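Local atomic coordinates of capsid protein (Macrobrachium rosenbergii nodavirus, PDB entry 5YKU), a protein that forms the shell of the virus particle, its protrusion domain, the part modelled here with zinc ions, probably building the dimeric surface spikes. Residues T62-D67 against E95-L100; S40-V45 against I86-N91; A13-N18 against Y115-A120. All blocks are in the same frame, centred on the assembly; numbering follows the deposited sequence.

Interaction 1. Residues T62-D67 against E95-L100; sequences TCNEVD and EATFTL. With ZN (zinc ion), chain C.
T62 and T99 face each other as an antiparallel hydrogen-bonded pair, the last such pair before the chain leaves strand 57-63. T62 N donates to T99 O, and T99 N returns a bond to T62 O at 2.8 Å. Beyond C63 one more backbone bond, N64 N to T97 O, follows the chain out of the strand.

Side-chain polar groups then take over. N64 lays its amide across T99, so that T99 OG1 gives its proton to a lone pair of N64 OD1, in the carbonyl plane, at 2.7 Å. The chain of E65 is bent about its CB-CG bond (chi2 -51°), which brings OE2 to within 2.9 Å of T97 N; the carboxylate thus accepts the N-H that a continuing strand would have bonded, meeting it on the anti side and somewhat out of plane. One water donates to both E65 OE2 and T97 OG1, and another links T62 OG1 with T99 O.

The apolar part lies on the face that carries C63 and F98. With SG anti to the backbone N (chi1 -178°), the C63 sulfur stands over the F98 ring, 4.2 Å from its centroid and displaced toward the rim. C63 CB meets F98 CE2 at 3.6 Å, while E65 CG rests on A96 CB. The sulfur also accepts the N-H of E65 in a long bond, 3.6 Å from N to SG.

Farther along, D67 holds a zinc ion through both carboxylate oxygens, OD2 the nearer at 2.0 Å; E95 OE2 binds a different zinc and is also hydrogen-bonded to T34 OG1. Strand 96-104 lies between 57-63 and the outermost strand 26-33, where D32 bonds T97 OG1, and the F98 ring meets W19 and F88 edge-to-face.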
ATOM      1  N   THR A  62      -4.738   5.919   2.269  1.00  9.60           N
ATOM      2  CA  THR A  62      -5.921   5.251   2.750  1.00  9.78           C
ATOM      3  C   THR A  62      -6.556   4.488   1.581  1.00  9.83           C
ATOM      4  O   THR A  62      -6.197   4.751   0.407  1.00 10.47           O
ATOM      5  CB  THR A  62      -6.908   6.266   3.368  1.00 10.73           C
ATOM      6  OG1 THR A  62      -7.266   7.228   2.358  1.00 13.89           O
ATOM      7  CG2 THR A  62      -6.381   6.916   4.579  1.00 11.39           C
ATOM      8  N   CYS A  63      -7.489   3.606   1.863  1.00  9.47           N
ATOM      9  CA  CYS A  63      -8.165   2.808   0.818  1.00  9.28           C
ATOM     10  C   CYS A  63      -9.616   3.222   0.660  1.00 10.54           C
ATOM     11  O   CYS A  63     -10.290   3.468   1.675  1.00 11.14           O
ATOM     12  CB  CYS A  63      -8.088   1.348   1.206  1.00 10.30           C
ATOM     13  SG  CYS A  63      -8.797   0.204   0.024  1.00 10.28           S
ATOM     14  N   ASN A  64     -10.040   3.348  -0.570  1.00 10.46           N
ATOM     15  CA  ASN A  64     -11.404   3.827  -0.891  1.00 10.24           C
ATOM     16  C   ASN A  64     -12.377   2.712  -0.923  1.00 11.51           C
ATOM     17  O   ASN A  64     -13.568   3.014  -1.023  1.00 13.38           O
ATOM     18  CB  ASN A  64     -11.384   4.460  -2.288  1.00 12.06           C
ATOM     19  CG  ASN A  64     -10.581   5.681  -2.425  1.00 14.59           C
ATOM     20  OD1 ASN A  64      -9.809   6.074  -1.655  1.00 15.93           O
ATOM     21  ND2 ASN A  64     -10.770   6.290  -3.580  1.00 18.32           N
ATOM     22  N   GLU A  65     -12.013   1.469  -0.837  1.00 10.32           N
ATOM     23  CA  GLU A  65     -12.941   0.328  -0.908  1.00 11.30           C
ATOM     24  C   GLU A  65     -13.945   0.359   0.261  1.00 10.41           C
ATOM     25  O   GLU A  65     -13.555   0.684   1.378  1.00 11.20           O
ATOM     26  CB  GLU A  65     -12.262  -1.037  -1.001  1.00 10.34           C
ATOM     27  CG  GLU A  65     -11.438  -1.200  -2.216  1.00 11.73           C
ATOM     28  CD  GLU A  65     -12.137  -0.847  -3.538  1.00 12.71           C
ATOM     29  OE1 GLU A  65     -13.239  -1.429  -3.732  1.00 13.95           O
ATOM     30  OE2 GLU A  65     -11.572  -0.062  -4.378  1.00 12.69           O
ATOM     31  N   VAL A  66     -15.180  -0.012   0.036  1.00 12.36           N
ATOM     32  CA  VAL A  66     -16.106  -0.134   1.100  1.00 12.65           C
ATOM     33  C   VAL A  66     -15.540  -1.040   2.198  1.00 11.57           C
ATOM     34  O   VAL A  66     -14.996  -2.073   1.907  1.00 10.88           O
ATOM     35  CB  VAL A  66     -17.449  -0.631   0.557  1.00 13.15           C
ATOM     36  CG1 VAL A  66     -18.402  -0.975   1.649  1.00 14.68           C
ATOM     37  CG2 VAL A  66     -18.101   0.443  -0.338  1.00 15.72           C
ATOM     38  N   ASP A  67     -15.638  -0.588   3.425  1.00 10.64           N
ATOM     39  CA  ASP A  67     -15.260  -1.318   4.579  1.00 10.21           C
ATOM     40  C   ASP A  67     -13.757  -1.454   4.796  1.00 10.24           C
ATOM     41  O   ASP A  67     -13.388  -1.970   5.805  1.00 11.97           O
ATOM     42  CB  ASP A  67     -15.941  -2.706   4.699  1.00 11.17           C
ATOM     43  CG  ASP A  67     -17.452  -2.597   5.176  1.00 10.20           C
ATOM     44  OD1 ASP A  67     -17.897  -1.449   5.340  1.00 12.69           O
ATOM     45  OD2 ASP A  67     -17.973  -3.674   5.262  1.00 10.90           O
ATOM     46  N   GLU A  95      -9.451  -5.580  -7.878  1.00  9.72           N
ATOM     47  CA  GLU A  95      -8.782  -4.352  -7.661  1.00 10.20           C
ATOM     48  C   GLU A  95      -9.139  -3.717  -6.338  1.00  9.90           C
ATOM     49  O   GLU A  95     -10.154  -3.978  -5.719  1.00 10.65           O
ATOM     50  CB  GLU A  95      -9.101  -3.388  -8.836  1.00 12.16           C
ATOM     51  CG  GLU A  95      -8.707  -3.890 -10.197  1.00 13.48           C
ATOM     52  CD  GLU A  95      -8.623  -2.743 -11.258  1.00 15.43           C
ATOM     53  OE1 GLU A  95      -9.225  -1.751 -11.089  1.00 18.01           O
ATOM     54  OE2 GLU A  95      -7.890  -3.077 -12.156  1.00 14.34           O
ATOM     55  N   ALA A  96      -8.292  -2.730  -5.970  1.00  9.52           N
ATOM     56  CA  ALA A  96      -8.613  -1.852  -4.857  1.00  9.31           C
ATOM     57  C   ALA A  96      -8.023  -0.500  -5.136  1.00  8.79           C
ATOM     58  O   ALA A  96      -6.876  -0.418  -5.577  1.00 10.14           O
ATOM     59  CB  ALA A  96      -8.112  -2.448  -3.542  1.00 10.34           C
ATOM     60  N   THR A  97      -8.767   0.540  -4.872  1.00  9.45           N
ATOM     61  CA  THR A  97      -8.333   1.888  -5.105  1.00  9.41           C
ATOM     62  C   THR A  97      -7.894   2.515  -3.812  1.00  9.69           C
ATOM     63  O   THR A  97      -8.558   2.427  -2.786  1.00 10.88           O
ATOM     64  CB  THR A  97      -9.456   2.734  -5.688  1.00 10.75           C
ATOM     65  OG1 THR A  97      -9.868   2.174  -6.957  1.00 12.21           O
ATOM     66  CG2 THR A  97      -9.050   4.177  -5.930  1.00 11.78           C
ATOM     67  N   PHE A  98      -6.771   3.171  -3.829  1.00  9.42           N
ATOM     68  CA  PHE A  98      -6.150   3.928  -2.718  1.00  9.00           C
ATOM     69  C   PHE A  98      -6.003   5.368  -3.029  1.00  8.80           C
ATOM     70  O   PHE A  98      -5.775   5.730  -4.183  1.00 10.54           O
ATOM     71  CB  PHE A  98      -4.749   3.333  -2.396  1.00  9.49           C
ATOM     72  CG  PHE A  98      -4.844   1.896  -1.949  1.00  9.68           C
ATOM     73  CD1 PHE A  98      -4.936   0.855  -2.899  1.00 10.25           C
ATOM     74  CD2 PHE A  98      -4.818   1.554  -0.635  1.00  9.31           C
ATOM     75  CE1 PHE A  98      -5.099  -0.461  -2.480  1.00 10.97           C
ATOM     76  CE2 PHE A  98      -4.969   0.234  -0.238  1.00  9.68           C
ATOM     77  CZ  PHE A  98      -5.111  -0.775  -1.155  1.00  9.88           C
ATOM     78  N   THR A  99      -6.140   6.165  -2.001  1.00  9.81           N
ATOM     79  CA  THR A  99      -5.908   7.614  -2.080  1.00 10.21           C
ATOM     80  C   THR A  99      -4.619   7.959  -1.419  1.00 10.74           C
ATOM     81  O   THR A  99      -4.384   7.570  -0.239  1.00 11.61           O
ATOM     82  CB  THR A  99      -7.034   8.409  -1.441  1.00 11.21           C
ATOM     83  OG1 THR A  99      -8.224   8.171  -2.248  1.00 13.64           O
ATOM     84  CG2 THR A  99      -6.782   9.907  -1.501  1.00 13.24           C
ATOM     85  N   LEU A 100      -3.722   8.573  -2.091  1.00  9.58           N
ATOM     86  CA  LEU A 100      -2.440   9.022  -1.683  1.00  9.07           C
ATOM     87  C   LEU A 100      -2.406  10.504  -1.501  1.00  9.03           C
ATOM     88  O   LEU A 100      -2.849  11.262  -2.359  1.00 10.02           O
ATOM     89  CB  LEU A 100      -1.331   8.629  -2.647  1.00 10.52           C
ATOM     90  CG  LEU A 100      -1.152   7.104  -2.909  1.00 10.08           C
ATOM     91  CD1 LEU A 100      -2.080   6.667  -4.056  1.00 11.43           C
ATOM     92  CD2 LEU A 100       0.271   6.756  -3.211  1.00 10.29           C
TER
HETATM   93 ZN    ZN C 202     -19.636  -2.989   6.247  0.50  9.44          ZN
HETATM   94  O   HOH W   1      -5.447   9.198   1.898  1.00 19.85           O
HETATM   95  O   HOH W   2     -11.255  -0.121  -7.298  1.00 22.46           O

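Interaction 2. Residues S40-V45 against I86-N91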
ATOM      1  N   SER A  40     -11.223 -11.261  -2.421  1.00 10.52           N
ATOM      2  CA  SER A  40     -10.410 -11.770  -1.310  1.00 10.76           C
ATOM      3  C   SER A  40     -10.108 -10.631  -0.344  1.00 10.05           C
ATOM      4  O   SER A  40     -10.121  -9.456  -0.691  1.00 10.36           O
ATOM      5  CB  SER A  40      -9.140 -12.395  -1.831  1.00 11.49           C
ATOM      6  OG  SER A  40      -9.415 -13.714  -2.309  1.00 12.46           O
ATOM      7  N   LYS A  41      -9.801 -11.028   0.870  1.00  9.87           N
ATOM      8  CA  LYS A  41      -9.475 -10.126   2.005  1.00  9.96           C
ATOM      9  C   LYS A  41      -7.969 -10.171   2.191  1.00  8.63           C
ATOM     10  O   LYS A  41      -7.316 -11.200   2.206  1.00  9.33           O
ATOM     11  CB  LYS A  41     -10.144 -10.615   3.258  1.00 11.96           C
ATOM     12  CG  LYS A  41     -11.633 -10.624   3.098  1.00 14.98           C
ATOM     13  CD  LYS A  41     -12.249 -11.569   4.143  1.00 21.11           C
ATOM     14  CE  LYS A  41     -13.797 -11.494   4.295  1.00 24.89           C
ATOM     15  NZ  LYS A  41     -14.255 -12.614   5.241  1.00 25.16           N
ATOM     16  N   PHE A  42      -7.406  -8.985   2.377  1.00  8.65           N
ATOM     17  CA  PHE A  42      -5.966  -8.732   2.425  1.00  8.17           C
ATOM     18  C   PHE A  42      -5.632  -7.809   3.537  1.00  8.36           C
ATOM     19  O   PHE A  42      -6.474  -7.000   4.059  1.00  9.09           O
ATOM     20  CB  PHE A  42      -5.529  -8.062   1.143  1.00  9.45           C
ATOM     21  CG  PHE A  42      -5.767  -8.890  -0.079  1.00  9.31           C
ATOM     22  CD1 PHE A  42      -4.788  -9.817  -0.471  1.00 10.23           C
ATOM     23  CD2 PHE A  42      -6.922  -8.774  -0.853  1.00 10.06           C
ATOM     24  CE1 PHE A  42      -4.969 -10.584  -1.647  1.00 10.75           C
ATOM     25  CE2 PHE A  42      -7.121  -9.539  -1.972  1.00 10.49           C
ATOM     26  CZ  PHE A  42      -6.144 -10.464  -2.408  1.00 10.97           C
ATOM     27  N   ILE A  43      -4.337  -7.800   3.888  1.00  9.03           N
ATOM     28  CA  ILE A  43      -3.682  -6.688   4.628  1.00  9.93           C
ATOM     29  C   ILE A  43      -2.597  -6.142   3.748  1.00  8.80           C
ATOM     30  O   ILE A  43      -1.826  -6.928   3.172  1.00 10.21           O
ATOM     31  CB  ILE A  43      -3.084  -7.255   5.943  1.00 10.97           C
ATOM     32  CG1 ILE A  43      -4.078  -7.675   6.941  1.00 11.71           C
ATOM     33  CG2 ILE A  43      -2.201  -6.169   6.620  1.00 13.06           C
ATOM     34  CD1 ILE A  43      -4.923  -6.568   7.552  1.00 12.76           C
ATOM     35  N   ILE A  44      -2.476  -4.852   3.618  1.00  7.97           N
ATOM     36  CA  ILE A  44      -1.312  -4.200   2.949  1.00  7.96           C
ATOM     37  C   ILE A  44      -0.540  -3.429   4.015  1.00  8.29           C
ATOM     38  O   ILE A  44      -1.152  -2.700   4.851  1.00  8.28           O
ATOM     39  CB  ILE A  44      -1.811  -3.326   1.778  1.00  7.97           C
ATOM     40  CG1 ILE A  44      -0.657  -2.692   1.016  1.00  8.10           C
ATOM     41  CG2 ILE A  44      -2.845  -2.272   2.201  1.00  8.35           C
ATOM     42  CD1 ILE A  44      -1.078  -2.057  -0.250  1.00  9.14           C
ATOM     43  N   VAL A  45       0.741  -3.606   3.960  1.00  7.86           N
ATOM     44  CA  VAL A  45       1.669  -2.940   4.878  1.00  8.36           C
ATOM     45  C   VAL A  45       2.759  -2.229   4.127  1.00  7.80           C
ATOM     46  O   VAL A  45       3.076  -2.611   2.988  1.00  9.12           O
ATOM     47  CB  VAL A  45       2.366  -3.931   5.859  1.00  8.35           C
ATOM     48  CG1 VAL A  45       1.321  -4.589   6.703  1.00  9.66           C
ATOM     49  CG2 VAL A  45       3.208  -4.971   5.142  1.00  9.33           C
ATOM     50  N   ILE A  86      -3.411  -1.282   6.102  1.00  8.68           N
ATOM     51  CA  ILE A  86      -4.861  -1.206   5.717  1.00  8.28           C
ATOM     52  C   ILE A  86      -5.397  -2.616   5.588  1.00  9.29           C
ATOM     53  O   ILE A  86      -4.744  -3.460   4.929  1.00  8.99           O
ATOM     54  CB  ILE A  86      -5.020  -0.421   4.431  1.00  8.60           C
ATOM     55  CG1 ILE A  86      -4.540   1.045   4.622  1.00 10.08           C
ATOM     56  CG2 ILE A  86      -6.443  -0.453   3.938  1.00 11.18           C
ATOM     57  CD1 ILE A  86      -4.296   1.809   3.360  1.00 10.19           C
ATOM     58  N   SER A  87      -6.564  -2.905   6.120  1.00  8.81           N
ATOM     59  CA  SER A  87      -7.331  -4.076   5.839  1.00  9.29           C
ATOM     60  C   SER A  87      -8.336  -3.749   4.809  1.00  9.74           C
ATOM     61  O   SER A  87      -9.027  -2.745   4.924  1.00 10.46           O
ATOM     62  CB  SER A  87      -7.991  -4.530   7.100  1.00 12.47           C
ATOM     63  OG  SER A  87      -8.901  -3.586   7.524  1.00 18.48           O
ATOM     64  N   PHE A  88      -8.410  -4.565   3.769  1.00  9.28           N
ATOM     65  CA  PHE A  88      -9.329  -4.311   2.684  1.00  9.06           C
ATOM     66  C   PHE A  88      -9.694  -5.591   1.979  1.00  8.52           C
ATOM     67  O   PHE A  88      -8.989  -6.590   2.028  1.00 10.26           O
ATOM     68  CB  PHE A  88      -8.759  -3.292   1.678  1.00 10.20           C
ATOM     69  CG  PHE A  88      -7.650  -3.833   0.841  1.00  9.93           C
ATOM     70  CD1 PHE A  88      -6.361  -3.894   1.313  1.00 10.84           C
ATOM     71  CD2 PHE A  88      -7.914  -4.300  -0.409  1.00  9.68           C
ATOM     72  CE1 PHE A  88      -5.331  -4.460   0.510  1.00 10.19           C
ATOM     73  CE2 PHE A  88      -6.887  -4.872  -1.185  1.00  9.53           C
ATOM     74  CZ  PHE A  88      -5.608  -4.953  -0.712  1.00 10.52           C
ATOM     75  N   GLN A  89     -10.768  -5.527   1.212  1.00  9.41           N
ATOM     76  CA  GLN A  89     -11.232  -6.603   0.373  1.00 10.25           C
ATOM     77  C   GLN A  89     -11.123  -6.118  -1.062  1.00 10.17           C
ATOM     78  O   GLN A  89     -11.532  -4.996  -1.379  1.00 12.25           O
ATOM     79  CB  GLN A  89     -12.677  -6.952   0.704  1.00 12.35           C
ATOM     80  CG  GLN A  89     -13.281  -8.128  -0.045  1.00 15.34           C
ATOM     81  CD  GLN A  89     -14.635  -8.434   0.566  1.00 21.60           C
ATOM     82  OE1 GLN A  89     -14.844  -8.267   1.754  1.00 25.53           O
ATOM     83  NE2 GLN A  89     -15.557  -8.580  -0.285  1.00 24.51           N
ATOM     84  N   ALA A  90     -10.497  -6.926  -1.928  1.00  9.32           N
ATOM     85  CA  ALA A  90     -10.489  -6.607  -3.373  1.00 10.49           C
ATOM     86  C   ALA A  90     -11.953  -6.609  -3.858  1.00 11.10           C
ATOM     87  O   ALA A  90     -12.787  -7.384  -3.407  1.00 10.82           O
ATOM     88  CB  ALA A  90      -9.662  -7.579  -4.183  1.00 11.00           C
ATOM     89  N   ASN A  91     -12.189  -5.764  -4.870  1.00 10.58           N
ATOM     90  CA  ASN A  91     -13.536  -5.695  -5.487  1.00 10.02           C
ATOM     91  C   ASN A  91     -13.731  -6.894  -6.397  1.00 11.16           C
ATOM     92  O   ASN A  91     -12.911  -7.799  -6.505  1.00 10.78           O
ATOM     93  CB  ASN A  91     -13.724  -4.322  -6.099  1.00 10.02           C
ATOM     94  CG  ASN A  91     -12.943  -4.135  -7.352  1.00 10.02           C
ATOM     95  OD1 ASN A  91     -12.350  -5.063  -7.913  1.00 10.90           O
ATOM     96  ND2 ASN A  91     -12.928  -2.875  -7.797  1.00 12.16           N
TER
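I86 opens a regular antiparallel pairing with I44, two neighbouring inner strands of the all-beta protrusion domain, whose eight strands run antiparallel throughout. Backbone bonds pass both ways, I86 N to I44 O and I44 N to I86 O. On the buried face the two side chains lie alongside each other, and I44 CG2 packs 3.6 Å from I86 CB.

S87 turns to the other face, opposite I43 in a non-hydrogen-bonded pair. There I43 CD1 bends over S87 CB at 3.7 Å, while the S87 hydroxyl makes a weak bond to V69 O on the next strand.

F88 buries more surface here than any other residue of the two segments. Its CG sits between the backbone N and the carbonyl carbon (chi1 72°), which swings the ring across toward strand 41-47. F42 CB lies over one face of that ring, 4.0 Å from the centroid, in a CH-pi contact. The two phenyl planes are 20° from parallel but slid so far apart that they barely overlap, with centroids 5.5 Å apart. I44 CG2 adds a contact to F88 CE1, and the backbones of F42 and F88 exchange a pair of hydrogen bonds.

Q89 returns to the face of K41, its extended chain running past S40, with CG 3.5 Å from S40 O. Its CA also points a C-H at that oxygen.

A90 lies just past the strand, yet it prolongs the pairing: its methyl CB touches F42 CE2 at 3.9 Å, and A90 N donates to S40 O over 2.8 Å.

Interaction 3. Residues A13-N18 against Y115-A120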
ATOM      1  N   ALA A  13       2.957 -13.492   1.331  1.00  9.70           N
ATOM      2  CA  ALA A  13       3.402 -12.132   1.617  1.00 10.01           C
ATOM      3  C   ALA A  13       4.398 -11.633   0.608  1.00 10.80           C
ATOM      4  O   ALA A  13       5.186 -10.694   0.838  1.00 11.70           O
ATOM      5  CB  ALA A  13       3.974 -12.084   2.970  1.00 10.16           C
ATOM      6  N   ASP A  14       4.405 -12.219  -0.614  1.00 10.99           N
ATOM      7  CA  ASP A  14       5.383 -11.888  -1.652  1.00 12.00           C
ATOM      8  C   ASP A  14       4.889 -10.887  -2.640  1.00 11.36           C
ATOM      9  O   ASP A  14       5.738 -10.490  -3.487  1.00 15.90           O
ATOM     10  CB  ASP A  14       5.975 -13.160  -2.318  1.00 12.95           C
ATOM     11  CG  ASP A  14       6.806 -13.906  -1.388  1.00 15.60           C
ATOM     12  OD1 ASP A  14       7.508 -13.283  -0.577  1.00 16.21           O
ATOM     13  OD2 ASP A  14       6.686 -15.159  -1.437  1.00 17.75           O
ATOM     14  N   THR A  15       3.662 -10.492  -2.682  1.00 11.56           N
ATOM     15  CA  THR A  15       3.220  -9.418  -3.611  1.00 12.74           C
ATOM     16  C   THR A  15       3.771  -8.108  -3.091  1.00 12.30           C
ATOM     17  O   THR A  15       3.371  -7.663  -2.001  1.00 14.31           O
ATOM     18  CB  THR A  15       1.718  -9.368  -3.671  1.00 14.46           C
ATOM     19  OG1 THR A  15       1.239 -10.655  -4.175  1.00 22.16           O
ATOM     20  CG2 THR A  15       1.237  -8.316  -4.656  1.00 17.91           C
ATOM     21  N   ILE A  16       4.604  -7.489  -3.819  1.00 10.66           N
ATOM     22  CA  ILE A  16       5.199  -6.173  -3.528  1.00 11.09           C
ATOM     23  C   ILE A  16       4.958  -5.266  -4.673  1.00 10.80           C
ATOM     24  O   ILE A  16       4.766  -5.686  -5.857  1.00 13.08           O
ATOM     25  CB  ILE A  16       6.665  -6.255  -3.133  1.00 11.39           C
ATOM     26  CG1 ILE A  16       7.486  -6.924  -4.278  1.00 11.70           C
ATOM     27  CG2 ILE A  16       6.843  -6.995  -1.839  1.00 13.31           C
ATOM     28  CD1 ILE A  16       8.985  -6.802  -4.102  1.00 13.03           C
ATOM     29  N   GLY A  17       4.911  -3.984  -4.431  1.00  9.76           N
ATOM     30  CA  GLY A  17       4.793  -3.025  -5.454  1.00 10.28           C
ATOM     31  C   GLY A  17       5.131  -1.642  -5.026  1.00  9.06           C
ATOM     32  O   GLY A  17       5.495  -1.360  -3.884  1.00  9.48           O
ATOM     33  N   ASN A  18       5.119  -0.721  -5.972  1.00 10.15           N
ATOM     34  CA  ASN A  18       5.466   0.677  -5.807  1.00  8.83           C
ATOM     35  C   ASN A  18       4.267   1.541  -5.931  1.00  8.98           C
ATOM     36  O   ASN A  18       3.410   1.371  -6.804  1.00 10.01           O
ATOM     37  CB  ASN A  18       6.468   1.072  -6.895  1.00  9.79           C
ATOM     38  CG  ASN A  18       7.758   0.399  -6.743  1.00 12.22           C
ATOM     39  OD1 ASN A  18       8.244   0.054  -5.685  1.00 13.50           O
ATOM     40  ND2 ASN A  18       8.459   0.264  -7.878  1.00 17.85           N
ATOM     41  N   TYR A 115       5.126  -1.112  -0.975  1.00  7.85           N
ATOM     42  CA  TYR A 115       4.124  -1.821  -0.243  1.00  8.19           C
ATOM     43  C   TYR A 115       4.214  -3.316  -0.437  1.00  7.90           C
ATOM     44  O   TYR A 115       4.767  -3.824  -1.415  1.00  7.98           O
ATOM     45  CB  TYR A 115       2.706  -1.316  -0.602  1.00  8.93           C
ATOM     46  CG  TYR A 115       2.264  -1.701  -1.986  1.00  9.41           C
ATOM     47  CD1 TYR A 115       1.833  -2.975  -2.301  1.00  9.18           C
ATOM     48  CD2 TYR A 115       2.227  -0.729  -2.996  1.00  9.19           C
ATOM     49  CE1 TYR A 115       1.367  -3.232  -3.619  1.00  9.32           C
ATOM     50  CE2 TYR A 115       1.884  -1.002  -4.269  1.00 10.64           C
ATOM     51  CZ  TYR A 115       1.422  -2.260  -4.561  1.00  9.81           C
ATOM     52  OH  TYR A 115       1.041  -2.543  -5.890  1.00 13.35           O
ATOM     53  N   ARG A 116       3.697  -4.058   0.568  1.00  8.55           N
ATOM     54  CA  ARG A 116       3.636  -5.539   0.603  1.00  7.76           C
ATOM     55  C   ARG A 116       2.214  -5.938   0.890  1.00  8.85           C
ATOM     56  O   ARG A 116       1.632  -5.439   1.864  1.00  9.31           O
ATOM     57  CB  ARG A 116       4.613  -6.057   1.633  1.00  8.25           C
ATOM     58  CG  ARG A 116       4.591  -7.583   1.723  1.00  9.69           C
ATOM     59  CD  ARG A 116       5.552  -8.077   2.829  1.00  9.89           C
ATOM     60  NE  ARG A 116       6.900  -7.583   2.669  1.00 10.69           N
ATOM     61  CZ  ARG A 116       7.774  -7.967   1.773  1.00 11.32           C
ATOM     62  NH1 ARG A 116       7.548  -8.973   0.971  1.00 11.58           N
ATOM     63  NH2 ARG A 116       8.969  -7.362   1.789  1.00 11.68           N
ATOM     64  N   ILE A 117       1.697  -6.839   0.119  1.00  9.17           N
ATOM     65  CA  ILE A 117       0.332  -7.363   0.349  1.00  9.59           C
ATOM     66  C   ILE A 117       0.406  -8.724   0.912  1.00  9.45           C
ATOM     67  O   ILE A 117       1.218  -9.594   0.462  1.00 11.42           O
ATOM     68  CB  ILE A 117      -0.482  -7.335  -0.946  1.00 11.83           C
ATOM     69  CG1 ILE A 117      -0.764  -5.872  -1.321  1.00 14.26           C
ATOM     70  CG2 ILE A 117      -1.792  -8.128  -0.778  1.00 12.57           C
ATOM     71  CD1 ILE A 117      -1.465  -5.628  -2.620  1.00 16.67           C
ATOM     72  N   ILE A 118      -0.307  -8.937   2.012  1.00  9.02           N
ATOM     73  CA  ILE A 118      -0.384 -10.199   2.728  1.00  9.10           C
ATOM     74  C   ILE A 118      -1.734 -10.817   2.479  1.00  8.63           C
ATOM     75  O   ILE A 118      -2.815 -10.174   2.731  1.00  8.97           O
ATOM     76  CB  ILE A 118      -0.148 -10.077   4.199  1.00 10.86           C
ATOM     77  CG1 ILE A 118       1.267  -9.514   4.392  1.00 13.99           C
ATOM     78  CG2 ILE A 118      -0.293 -11.396   4.921  1.00 12.03           C
ATOM     79  CD1 ILE A 118       1.481  -9.003   5.766  1.00 22.52           C
ATOM     80  N   ARG A 119      -1.783 -12.088   2.021  1.00  9.19           N
ATOM     81  CA  ARG A 119      -2.995 -12.814   1.747  1.00  9.84           C
ATOM     82  C   ARG A 119      -3.017 -14.121   2.493  1.00  9.61           C
ATOM     83  O   ARG A 119      -2.077 -14.923   2.350  1.00 10.24           O
ATOM     84  CB  ARG A 119      -3.042 -13.155   0.229  1.00 10.07           C
ATOM     85  CG  ARG A 119      -4.241 -13.965  -0.176  1.00 11.62           C
ATOM     86  CD  ARG A 119      -4.094 -14.430  -1.621  1.00 13.27           C
ATOM     87  NE  ARG A 119      -5.017 -15.490  -1.982  1.00 13.75           N
ATOM     88  CZ  ARG A 119      -4.821 -16.390  -2.934  1.00 14.19           C
ATOM     89  NH1 ARG A 119      -5.741 -17.302  -3.062  1.00 15.84           N
ATOM     90  NH2 ARG A 119      -3.669 -16.337  -3.618  1.00 15.67           N
ATOM     91  N   ALA A 120      -3.998 -14.365   3.336  1.00  9.39           N
ATOM     92  CA  ALA A 120      -4.241 -15.717   3.931  1.00 10.98           C
ATOM     93  C   ALA A 120      -4.850 -16.614   2.826  1.00 10.77           C
ATOM     94  O   ALA A 120      -5.895 -16.289   2.266  1.00 12.46           O
ATOM     95  CB  ALA A 120      -5.207 -15.603   5.097  1.00 10.63           C
TER
HETATM   96  O   HOH W   3       8.923 -10.774  -0.817  1.00 29.48           O
HETATM   97  O   HOH W   4       0.818 -11.470  -1.449  1.00 19.26           O
HETATM   98  O   HOH W   5       2.028  -0.973  -7.809  1.00 21.65           O
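G17 lies flat over one face of the Y115 ring, and this is the close-packed end of the contact. G17 CA stands 3.8 Å from the ring centroid in a CH-pi contact, while G17 C sits 3.4 Å from Y115 CE2 toward the rim. A chi1 of 71° turns the Y115 ring back across strand 10-18. Two backbone bonds between G17 and Y115 fix the register, and I33 and W19 line the buried surroundings of the ring.

Toward A13 the pairing becomes looser. I117 N still donates to T15 O at 2.8 Å, but water comes in beyond it. R116 adds a grip here: its chain bends about the CG-CD bond (chi3 -55°) and sends NH1 to A13 O at 2.9 Å, the oxygen lying in the guanidinium plane. I16 CG2 covers one face of that group, and Y47 makes a cation-pi contact with R116. D14 OD1 stays 4.6 Å from R116 NH1, beyond a salt bridge, and a water spans the gap, accepting from NH1 and donating to OD1.

Strand 10-18, at one edge of the sheet within this chain, is therefore held at one end by backbone and ring, at the other by one backbone bond, I117 N to T15 O, with the R116 guanidinium adding a side-chain bond to A13 O; D14 would probably add a water-screened attraction to that arginine.

From the N terminus, strand 10-18 comes first and waits for almost the whole chain: interaction 3 closes the longest loop, pairing it with 114-121, and both other contacts nest inside that loop. Interaction 2 then joins 40-45 to 86-91, and interaction 1 joins 62-67 to 95-100; their segments alternate, so these two loops cross. All three belong to the same antiparallel sheet. Interactions 2 and 3 meet directly, since strands 41-47 and 114-121 are neighbours, with probable hydrogen bonds from I118 N to I43 O and R116 N to V45 O. Interactions 1 and 2 touch through side chains, A96 on F88 and C63 on I86, whereas 1 and 3 do not touch.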